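Long-range contacts in endo-b-1,4-glucanase (Nasutitermes takasagoensis, PDB 1KS8), which probably hydrolyses internal beta-1,4-glucosidic linkages in cellulose and related beta-glucans, as a family 9 glycoside hydrolase: residues R93-F103 and A158-V169; W301-N309 and G389-Q397. One frame throughout, in Å; residues are numbered along the deposited sequence.

Contact 1: R93-F103 and A158-V169; sequences RKAVKWATDYF and ALAAASIVFRNV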
loop_
_atom_site.group_PDB
_atom_site.type_symbol
_atom_site.label_atom_id
_atom_site.label_comp_id
_atom_site.label_asym_id
_atom_site.label_seq_id
_atom_site.Cartn_x
_atom_site.Cartn_y
_atom_site.Cartn_z
ATOM N N ARG A 93 1.592 2.555 14.034
ATOM C CA ARG A 93 1.581 1.143 14.379
ATOM C C ARG A 93 0.176 0.575 14.193
ATOM O O ARG A 93 0.013 -0.535 13.690
ATOM C CB ARG A 93 2.048 0.955 15.824
ATOM C CG ARG A 93 3.531 1.225 16.012
ATOM C CD ARG A 93 3.909 1.315 17.479
ATOM N NE ARG A 93 5.357 1.363 17.647
ATOM C CZ ARG A 93 5.969 1.727 18.769
ATOM N NH1 ARG A 93 5.257 2.084 19.830
ATOM N NH2 ARG A 93 7.293 1.725 18.829
ATOM N N LYS A 94 -0.837 1.342 14.588
ATOM C CA LYS A 94 -2.219 0.893 14.448
ATOM C C LYS A 94 -2.595 0.650 12.991
ATOM O O LYS A 94 -3.351 -0.270 12.686
ATOM C CB LYS A 94 -3.185 1.916 15.047
ATOM C CG LYS A 94 -3.153 1.996 16.562
ATOM C CD LYS A 94 -4.163 3.015 17.067
ATOM C CE LYS A 94 -4.156 3.095 18.585
ATOM N NZ LYS A 94 -4.477 1.779 19.201
ATOM N N ALA A 95 -2.074 1.483 12.095
ATOM C CA ALA A 95 -2.372 1.345 10.672
ATOM C C ALA A 95 -1.826 0.025 10.137
ATOM O O ALA A 95 -2.450 -0.632 9.305
ATOM C CB ALA A 95 -1.780 2.516 9.897
ATOM N N VAL A 96 -0.655 -0.365 10.621
ATOM C CA VAL A 96 -0.050 -1.618 10.200
ATOM C C VAL A 96 -0.819 -2.788 10.816
ATOM O O VAL A 96 -1.173 -3.749 10.128
ATOM C CB VAL A 96 1.428 -1.689 10.643
ATOM C CG1 VAL A 96 1.981 -3.091 10.421
ATOM C CG2 VAL A 96 2.249 -0.675 9.862
ATOM N N LYS A 97 -1.103 -2.691 12.110
ATOM C CA LYS A 97 -1.806 -3.761 12.805
ATOM C C LYS A 97 -3.212 -4.009 12.268
ATOM O O LYS A 97 -3.704 -5.137 12.310
ATOM C CB LYS A 97 -1.856 -3.465 14.309
ATOM C CG LYS A 97 -2.353 -4.627 15.159
ATOM C CD LYS A 97 -2.091 -4.366 16.638
ATOM C CE LYS A 97 -2.421 -5.581 17.494
ATOM N NZ LYS A 97 -3.868 -5.924 17.466
ATOM N N TRP A 98 -3.866 -2.972 11.755
ATOM C CA TRP A 98 -5.209 -3.169 11.227
ATOM C C TRP A 98 -5.146 -4.163 10.072
ATOM O O TRP A 98 -6.052 -4.972 9.882
ATOM C CB TRP A 98 -5.813 -1.847 10.751
ATOM C CG TRP A 98 -7.292 -1.947 10.571
ATOM C CD1 TRP A 98 -7.962 -2.344 9.448
ATOM C CD2 TRP A 98 -8.284 -1.749 11.583
ATOM N NE1 TRP A 98 -9.312 -2.412 9.703
ATOM C CE2 TRP A 98 -9.537 -2.053 11.006
ATOM C CE3 TRP A 98 -8.235 -1.348 12.924
ATOM C CZ2 TRP A 98 -10.735 -1.969 11.726
ATOM C CZ3 TRP A 98 -9.425 -1.266 13.642
ATOM C CH2 TRP A 98 -10.657 -1.575 13.040
ATOM N N ALA A 99 -4.063 -4.106 9.307
ATOM C CA ALA A 99 -3.888 -5.013 8.186
ATOM C C ALA A 99 -3.417 -6.395 8.641
ATOM O O ALA A 99 -3.985 -7.407 8.244
ATOM C CB ALA A 99 -2.894 -4.424 7.188
ATOM N N THR A 100 -2.395 -6.441 9.488
ATOM C CA THR A 100 -1.876 -7.731 9.931
ATOM C C THR A 100 -2.846 -8.547 10.787
ATOM O O THR A 100 -2.820 -9.777 10.738
ATOM C CB THR A 100 -0.509 -7.580 10.643
ATOM O OG1 THR A 100 -0.623 -6.676 11.746
ATOM C CG2 THR A 100 0.533 -7.038 9.662
ATOM N N ASP A 101 -3.705 -7.886 11.559
ATOM C CA ASP A 101 -4.683 -8.629 12.352
ATOM C C ASP A 101 -5.567 -9.399 11.376
ATOM O O ASP A 101 -5.972 -10.532 11.640
ATOM C CB ASP A 101 -5.568 -7.693 13.177
ATOM C CG ASP A 101 -4.910 -7.241 14.460
ATOM O OD1 ASP A 101 -3.876 -7.827 14.845
ATOM O OD2 ASP A 101 -5.444 -6.305 15.089
ATOM N N TYR A 102 -5.867 -8.768 10.246
ATOM C CA TYR A 102 -6.696 -9.391 9.225
ATOM C C TYR A 102 -5.947 -10.528 8.531
ATOM O O TYR A 102 -6.512 -11.595 8.301
ATOM C CB TYR A 102 -7.141 -8.345 8.198
ATOM C CG TYR A 102 -7.844 -8.933 6.995
ATOM C CD1 TYR A 102 -9.126 -9.473 7.101
ATOM C CD2 TYR A 102 -7.214 -8.969 5.755
ATOM C CE1 TYR A 102 -9.764 -10.033 5.996
ATOM C CE2 TYR A 102 -7.840 -9.527 4.646
ATOM C CZ TYR A 102 -9.112 -10.056 4.773
ATOM O OH TYR A 102 -9.735 -10.601 3.675
ATOM N N PHE A 103 -4.677 -10.313 8.195
ATOM C CA PHE A 103 -3.912 -11.368 7.539
ATOM C C PHE A 103 -3.860 -12.620 8.406
ATOM O O PHE A 103 -3.876 -13.737 7.893
ATOM C CB PHE A 103 -2.484 -10.909 7.228
ATOM C CG PHE A 103 -2.409 -9.686 6.361
ATOM C CD1 PHE A 103 -3.385 -9.429 5.403
ATOM C CD2 PHE A 103 -1.347 -8.802 6.490
ATOM C CE1 PHE A 103 -3.301 -8.305 4.584
ATOM C CE2 PHE A 103 -1.251 -7.675 5.676
ATOM C CZ PHE A 103 -2.233 -7.429 4.723
ATOM N N ALA A 158 4.810 -8.646 4.681
ATOM C CA ALA A 158 4.112 -7.685 5.524
ATOM C C ALA A 158 4.157 -8.127 6.983
ATOM O O ALA A 158 4.405 -7.320 7.881
ATOM C CB ALA A 158 2.662 -7.536 5.065
ATOM N N LEU A 159 3.920 -9.414 7.214
ATOM C CA LEU A 159 3.930 -9.954 8.568
ATOM C C LEU A 159 5.324 -9.884 9.186
ATOM O O LEU A 159 5.474 -9.534 10.359
ATOM C CB LEU A 159 3.418 -11.394 8.553
ATOM C CG LEU A 159 1.935 -11.529 8.192
ATOM C CD1 LEU A 159 1.616 -12.983 7.883
ATOM C CD2 LEU A 159 1.075 -11.020 9.336
ATOM N N ALA A 160 6.343 -10.199 8.392
ATOM C CA ALA A 160 7.716 -10.153 8.880
ATOM C C ALA A 160 8.105 -8.714 9.197
ATOM O O ALA A 160 8.710 -8.437 10.233
ATOM C CB ALA A 160 8.666 -10.743 7.840
ATOM N N ALA A 161 7.750 -7.790 8.310
ATOM C CA ALA A 161 8.063 -6.384 8.535
ATOM C C ALA A 161 7.345 -5.912 9.797
ATOM O O ALA A 161 7.925 -5.214 10.632
ATOM C CB ALA A 161 7.633 -5.549 7.334
ATOM N N ALA A 162 6.081 -6.300 9.939
ATOM C CA ALA A 162 5.311 -5.910 11.112
ATOM C C ALA A 162 5.914 -6.490 12.392
ATOM O O ALA A 162 5.879 -5.846 13.440
ATOM C CB ALA A 162 3.860 -6.361 10.964
ATOM N N SER A 163 6.471 -7.695 12.318
ATOM C CA SER A 163 7.058 -8.303 13.512
ATOM C C SER A 163 8.207 -7.442 14.029
ATOM O O SER A 163 8.458 -7.385 15.232
ATOM C CB SER A 163 7.544 -9.732 13.224
ATOM O OG SER A 163 8.746 -9.751 12.474
ATOM N N ILE A 164 8.898 -6.765 13.118
ATOM C CA ILE A 164 10.001 -5.886 13.498
ATOM C C ILE A 164 9.425 -4.638 14.168
ATOM O O ILE A 164 9.913 -4.186 15.202
ATOM C CB ILE A 164 10.835 -5.473 12.263
ATOM C CG1 ILE A 164 11.498 -6.712 11.653
ATOM C CG2 ILE A 164 11.890 -4.443 12.656
ATOM C CD1 ILE A 164 12.171 -6.456 10.317
ATOM N N VAL A 165 8.368 -4.092 13.577
ATOM C CA VAL A 165 7.720 -2.907 14.119
ATOM C C VAL A 165 7.296 -3.099 15.576
ATOM O O VAL A 165 7.474 -2.207 16.407
ATOM C CB VAL A 165 6.464 -2.537 13.284
ATOM C CG1 VAL A 165 5.641 -1.473 14.000
ATOM C CG2 VAL A 165 6.884 -2.038 11.912
ATOM N N PHE A 166 6.753 -4.273 15.884
ATOM C CA PHE A 166 6.260 -4.561 17.229
ATOM C C PHE A 166 7.210 -5.324 18.145
ATOM O O PHE A 166 6.846 -5.670 19.269
ATOM C CB PHE A 166 4.936 -5.319 17.117
ATOM C CG PHE A 166 3.826 -4.499 16.527
ATOM C CD1 PHE A 166 3.171 -3.544 17.296
ATOM C CD2 PHE A 166 3.465 -4.648 15.193
ATOM C CE1 PHE A 166 2.173 -2.747 16.746
ATOM C CE2 PHE A 166 2.466 -3.853 14.631
ATOM C CZ PHE A 166 1.820 -2.902 15.409
ATOM N N ARG A 167 8.423 -5.568 17.666
ATOM C CA ARG A 167 9.427 -6.306 18.425
ATOM C C ARG A 167 9.545 -5.918 19.900
ATOM O O ARG A 167 9.626 -6.790 20.766
ATOM C CB ARG A 167 10.788 -6.156 17.740
ATOM C CG ARG A 167 11.945 -6.837 18.446
ATOM C CD ARG A 167 13.230 -6.640 17.655
ATOM N NE ARG A 167 13.454 -5.231 17.337
ATOM C CZ ARG A 167 14.488 -4.774 16.635
ATOM N NH1 ARG A 167 15.405 -5.612 16.172
ATOM N NH2 ARG A 167 14.603 -3.474 16.396
ATOM N N ASN A 168 9.544 -4.621 20.189
ATOM C CA ASN A 168 9.680 -4.162 21.569
ATOM C C ASN A 168 8.381 -3.781 22.275
ATOM O O ASN A 168 8.190 -4.111 23.446
ATOM C CB ASN A 168 10.650 -2.978 21.629
ATOM C CG ASN A 168 12.034 -3.334 21.128
ATOM O OD1 ASN A 168 12.636 -4.308 21.579
ATOM N ND2 ASN A 168 12.548 -2.544 20.192
ATOM N N VAL A 169 7.489 -3.094 21.570
ATOM C CA VAL A 169 6.230 -2.658 22.167
ATOM C C VAL A 169 5.242 -3.790 22.435
ATOM O O VAL A 169 4.465 -3.727 23.388
ATOM C CB VAL A 169 5.541 -1.588 21.289
ATOM C CG1 VAL A 169 5.134 -2.188 19.957
ATOM C CG2 VAL A 169 4.337 -1.017 22.019
HETATM O O HOH W 1 7.596 0.532 16.107
#
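With CG set anti to its carbonyl carbon (chi1 -71°) and the chain extended from there to NE, Arg93 runs out past Val165 to Val169; Phe166, turned likewise at chi1 (-66°), brings its ring back against the base of that arginine. Here two helices of the (alpha/alpha)6 barrel, 89-106 and 149-165, cross in a largely antiparallel sense, their segment axes 133° apart in direction and 10.3 Å apart at closest approach. Arg93 CB approaches the Phe166 ring obliquely, 3.8 Å from CE1. Lys97 adds its CB beside the same ring, while its amine turns off to a salt bridge with Asp101. Val165 CG1 rests over one face of the Phe166 ring, toward the rim, and also meets Arg93 CG at 4.0 Å. Farther along the helices, carbon-to-carbon packing takes over. Ala162 CB fits between Val96 CG1 and Thr100 CG2, the latter 3.6 Å away, and Leu159 CD2 reaches the methyl side of Thr100 and, near the ring plane, the edge of Phe103. The hydroxyl of Thr100 bonds instead to Tyr173 of helix 171-190, whose ring also meets Phe166 edge-to-face. Helix 62-78 adds Leu76 against Val96 and Ala69 against Phe103. Val169 CG1 sits over the centre of the Arg93 guanidinium, and at the edge of that group water 1 accepts from Arg93 NE at 2.8 Å and donates to Val165 O at 2.8 Å. An alanine in place of Arg93 is likely to leave Val169 without the flat group it lies over and the carbonyl of Val165 without its water-mediated link to helix 89-106. Arg93 O meets the edge of the Phe166 ring, near its plane and 3.4 Å from CZ.

Contact 2: W301-N309 and G389-Q397; sequences WGTLRHAAN and GALVGGPDQ
The guanidinium of Arg305, a residue whose backbone N packs against Leu391 CD2, folds back toward the start of helix 303-319 and has Trp301 O at its edge, in plane. That oxygen takes a nearly straight bond from NH2 (2.9 Å), although the donor stands well above the carbonyl plane. NE sits 3.3 Å over the centre of the His306 ring, on one face, and bonds to Gly302 O, which also accepts from His306 N. Gly302, at the N-cap position, takes a positive phi that favours glycine; just after it, the loop 389-397 offers Gly393 O to Leu304 N, in a bond of 2.9 Å at 169°. Water 3 accepts from Arg305 N and donates to Val392 O, bridging the two. Leu304, with CG beside its backbone N (chi1 -70°), lays CD1 against the loop backbone, 3.4 Å from Val392 O and close to Gly394 CA, and also meets Leu391 CD1 at 3.9 Å. A side chain on Gly394 would run into Leu304 CG. Tyr337 of helix 324-341 packs on both Leu304 and Pro395. Thr303 OG1 bonds to Asp299 O, with water 2 lying between it and Pro395 O. The loop thus meets the buried first turn with carbonyl oxygens, which pair with its backbone N-H groups directly or through water and should suit the partial positive charge of a helix N-terminus.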
loop_
_atom_site.group_PDB
_atom_site.type_symbol
_atom_site.label_atom_id
_atom_site.label_comp_id
_atom_site.label_asym_id
_atom_site.label_seq_id
_atom_site.Cartn_x
_atom_site.Cartn_y
_atom_site.Cartn_z
ATOM N N TRP A 301 -2.044 5.214 -14.962
ATOM C CA TRP A 301 -2.763 4.701 -13.795
ATOM C C TRP A 301 -2.022 5.025 -12.505
ATOM O O TRP A 301 -0.851 4.681 -12.350
ATOM C CB TRP A 301 -2.956 3.186 -13.890
ATOM C CG TRP A 301 -3.732 2.736 -15.090
ATOM C CD1 TRP A 301 -3.233 2.123 -16.206
ATOM C CD2 TRP A 301 -5.146 2.846 -15.289
ATOM N NE1 TRP A 301 -4.252 1.843 -17.087
ATOM C CE2 TRP A 301 -5.435 2.276 -16.550
ATOM C CE3 TRP A 301 -6.199 3.370 -14.525
ATOM C CZ2 TRP A 301 -6.736 2.214 -17.066
ATOM C CZ3 TRP A 301 -7.494 3.310 -15.039
ATOM C CH2 TRP A 301 -7.749 2.735 -16.299
ATOM N N GLY A 302 -2.714 5.679 -11.577
ATOM C CA GLY A 302 -2.091 6.039 -10.314
ATOM C C GLY A 302 -0.787 6.773 -10.553
ATOM O O GLY A 302 0.257 6.425 -9.996
ATOM N N THR A 303 -0.852 7.810 -11.379
ATOM C CA THR A 303 0.322 8.597 -11.728
ATOM C C THR A 303 1.080 9.150 -10.521
ATOM O O THR A 303 2.296 8.985 -10.420
ATOM C CB THR A 303 -0.075 9.752 -12.667
ATOM O OG1 THR A 303 -0.734 9.209 -13.819
ATOM C CG2 THR A 303 1.147 10.526 -13.122
ATOM N N LEU A 304 0.379 9.805 -9.602
ATOM C CA LEU A 304 1.055 10.353 -8.433
ATOM C C LEU A 304 1.628 9.237 -7.562
ATOM O O LEU A 304 2.704 9.387 -6.985
ATOM C CB LEU A 304 0.101 11.242 -7.630
ATOM C CG LEU A 304 -0.237 12.553 -8.353
ATOM C CD1 LEU A 304 -1.396 13.239 -7.665
ATOM C CD2 LEU A 304 0.984 13.464 -8.381
ATOM N N ARG A 305 0.910 8.123 -7.474
ATOM C CA ARG A 305 1.364 6.972 -6.702
ATOM C C ARG A 305 2.717 6.496 -7.235
ATOM O O ARG A 305 3.613 6.156 -6.463
ATOM C CB ARG A 305 0.319 5.848 -6.791
ATOM C CG ARG A 305 0.803 4.436 -6.432
ATOM C CD ARG A 305 1.483 3.745 -7.616
ATOM N NE ARG A 305 0.628 3.673 -8.804
ATOM C CZ ARG A 305 -0.319 2.762 -9.008
ATOM N NH1 ARG A 305 -0.558 1.821 -8.102
ATOM N NH2 ARG A 305 -1.029 2.788 -10.131
ATOM N N HIS A 306 2.873 6.470 -8.556
ATOM C CA HIS A 306 4.142 6.038 -9.130
ATOM C C HIS A 306 5.261 7.012 -8.782
ATOM O O HIS A 306 6.376 6.591 -8.475
ATOM C CB HIS A 306 4.034 5.890 -10.653
ATOM C CG HIS A 306 3.283 4.670 -11.093
ATOM N ND1 HIS A 306 3.677 3.392 -10.756
ATOM C CD2 HIS A 306 2.171 4.532 -11.852
ATOM C CE1 HIS A 306 2.838 2.520 -11.289
ATOM N NE2 HIS A 306 1.915 3.187 -11.959
ATOM N N ALA A 307 4.971 8.311 -8.826
ATOM C CA ALA A 307 5.981 9.318 -8.503
ATOM C C ALA A 307 6.357 9.253 -7.024
ATOM O O ALA A 307 7.530 9.390 -6.666
ATOM C CB ALA A 307 5.467 10.708 -8.853
ATOM N N ALA A 308 5.368 9.036 -6.160
ATOM C CA ALA A 308 5.639 8.948 -4.730
ATOM C C ALA A 308 6.391 7.655 -4.400
ATOM O O ALA A 308 7.241 7.639 -3.512
ATOM C CB ALA A 308 4.339 9.027 -3.940
ATOM N N ASN A 309 6.079 6.568 -5.102
ATOM C CA ASN A 309 6.776 5.306 -4.867
ATOM C C ASN A 309 8.240 5.474 -5.250
ATOM O O ASN A 309 9.133 4.988 -4.557
ATOM C CB ASN A 309 6.165 4.176 -5.703
ATOM C CG ASN A 309 4.845 3.687 -5.147
ATOM O OD1 ASN A 309 4.340 4.217 -4.159
ATOM N ND2 ASN A 309 4.278 2.663 -5.781
ATOM N N GLY A 389 -6.327 13.311 3.454
ATOM C CA GLY A 389 -5.139 12.506 3.229
ATOM C C GLY A 389 -5.028 11.649 1.985
ATOM O O GLY A 389 -3.933 11.188 1.661
ATOM N N ALA A 390 -6.132 11.431 1.280
ATOM C CA ALA A 390 -6.105 10.585 0.089
ATOM C C ALA A 390 -5.384 11.185 -1.112
ATOM O O ALA A 390 -5.708 12.290 -1.555
ATOM C CB ALA A 390 -7.534 10.208 -0.308
ATOM N N LEU A 391 -4.414 10.441 -1.640
ATOM C CA LEU A 391 -3.664 10.864 -2.821
ATOM C C LEU A 391 -4.419 10.335 -4.046
ATOM O O LEU A 391 -4.608 9.123 -4.185
ATOM C CB LEU A 391 -2.250 10.273 -2.789
ATOM C CG LEU A 391 -1.330 10.619 -3.966
ATOM C CD1 LEU A 391 -0.990 12.104 -3.935
ATOM C CD2 LEU A 391 -0.057 9.788 -3.883
ATOM N N VAL A 392 -4.863 11.231 -4.924
ATOM C CA VAL A 392 -5.597 10.797 -6.111
ATOM C C VAL A 392 -4.665 10.372 -7.244
ATOM O O VAL A 392 -3.445 10.515 -7.144
ATOM C CB VAL A 392 -6.546 11.914 -6.644
ATOM C CG1 VAL A 392 -7.563 12.290 -5.575
ATOM C CG2 VAL A 392 -5.751 13.129 -7.086
ATOM N N GLY A 393 -5.250 9.840 -8.315
ATOM C CA GLY A 393 -4.459 9.424 -9.460
ATOM C C GLY A 393 -3.601 10.586 -9.923
ATOM O O GLY A 393 -2.398 10.436 -10.144
ATOM N N GLY A 394 -4.219 11.751 -10.086
ATOM C CA GLY A 394 -3.456 12.917 -10.481
ATOM C C GLY A 394 -3.710 13.477 -11.862
ATOM O O GLY A 394 -4.667 13.097 -12.536
ATOM N N PRO A 395 -2.843 14.395 -12.310
ATOM C CA PRO A 395 -2.940 15.046 -13.619
ATOM C C PRO A 395 -2.413 14.183 -14.755
ATOM O O PRO A 395 -1.815 13.126 -14.527
ATOM C CB PRO A 395 -2.106 16.304 -13.424
ATOM C CG PRO A 395 -0.979 15.791 -12.580
ATOM C CD PRO A 395 -1.690 14.918 -11.550
ATOM N N ASP A 396 -2.642 14.630 -15.985
ATOM C CA ASP A 396 -2.151 13.885 -17.134
ATOM C C ASP A 396 -0.703 14.274 -17.409
ATOM O O ASP A 396 -0.091 15.017 -16.635
ATOM C CB ASP A 396 -3.029 14.117 -18.378
ATOM C CG ASP A 396 -3.008 15.555 -18.874
ATOM O OD1 ASP A 396 -2.130 16.340 -18.467
ATOM O OD2 ASP A 396 -3.881 15.895 -19.699
ATOM N N GLN A 397 -0.155 13.772 -18.510
ATOM C CA GLN A 397 1.236 14.037 -18.862
ATOM C C GLN A 397 1.582 15.507 -19.099
ATOM O O GLN A 397 2.757 15.858 -19.209
ATOM C CB GLN A 397 1.625 13.208 -20.087
ATOM C CG GLN A 397 0.899 13.593 -21.362
ATOM C CD GLN A 397 1.259 12.688 -22.524
ATOM O OE1 GLN A 397 2.435 12.429 -22.780
ATOM N NE2 GLN A 397 0.248 12.206 -23.237
HETATM O O HOH W 2 -3.117 10.801 -14.319
HETATM O O HOH W 3 -2.011 8.159 -7.593
#

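The two contacts lie on opposite sides of the chain's centre, with their own centres 26 Å apart and their nearest atoms about 12 Å apart; contact 1 closes in sequence before contact 2 opens. Contact 1 joins barrel helices to one another, whereas contact 2 joins the start of a helix to a long irregular loop. That loop lies by the probable active site: Gly393 is about 5 Å from the side chain of Glu412, and the side chains of Val392 and Asp403 are about 7 Å apart. Contact 1 has a calcium-site residue in its neighbourhood, the side chain of Ala158 being about 9 Å from that of Glu214, although no calcium is bound in this model.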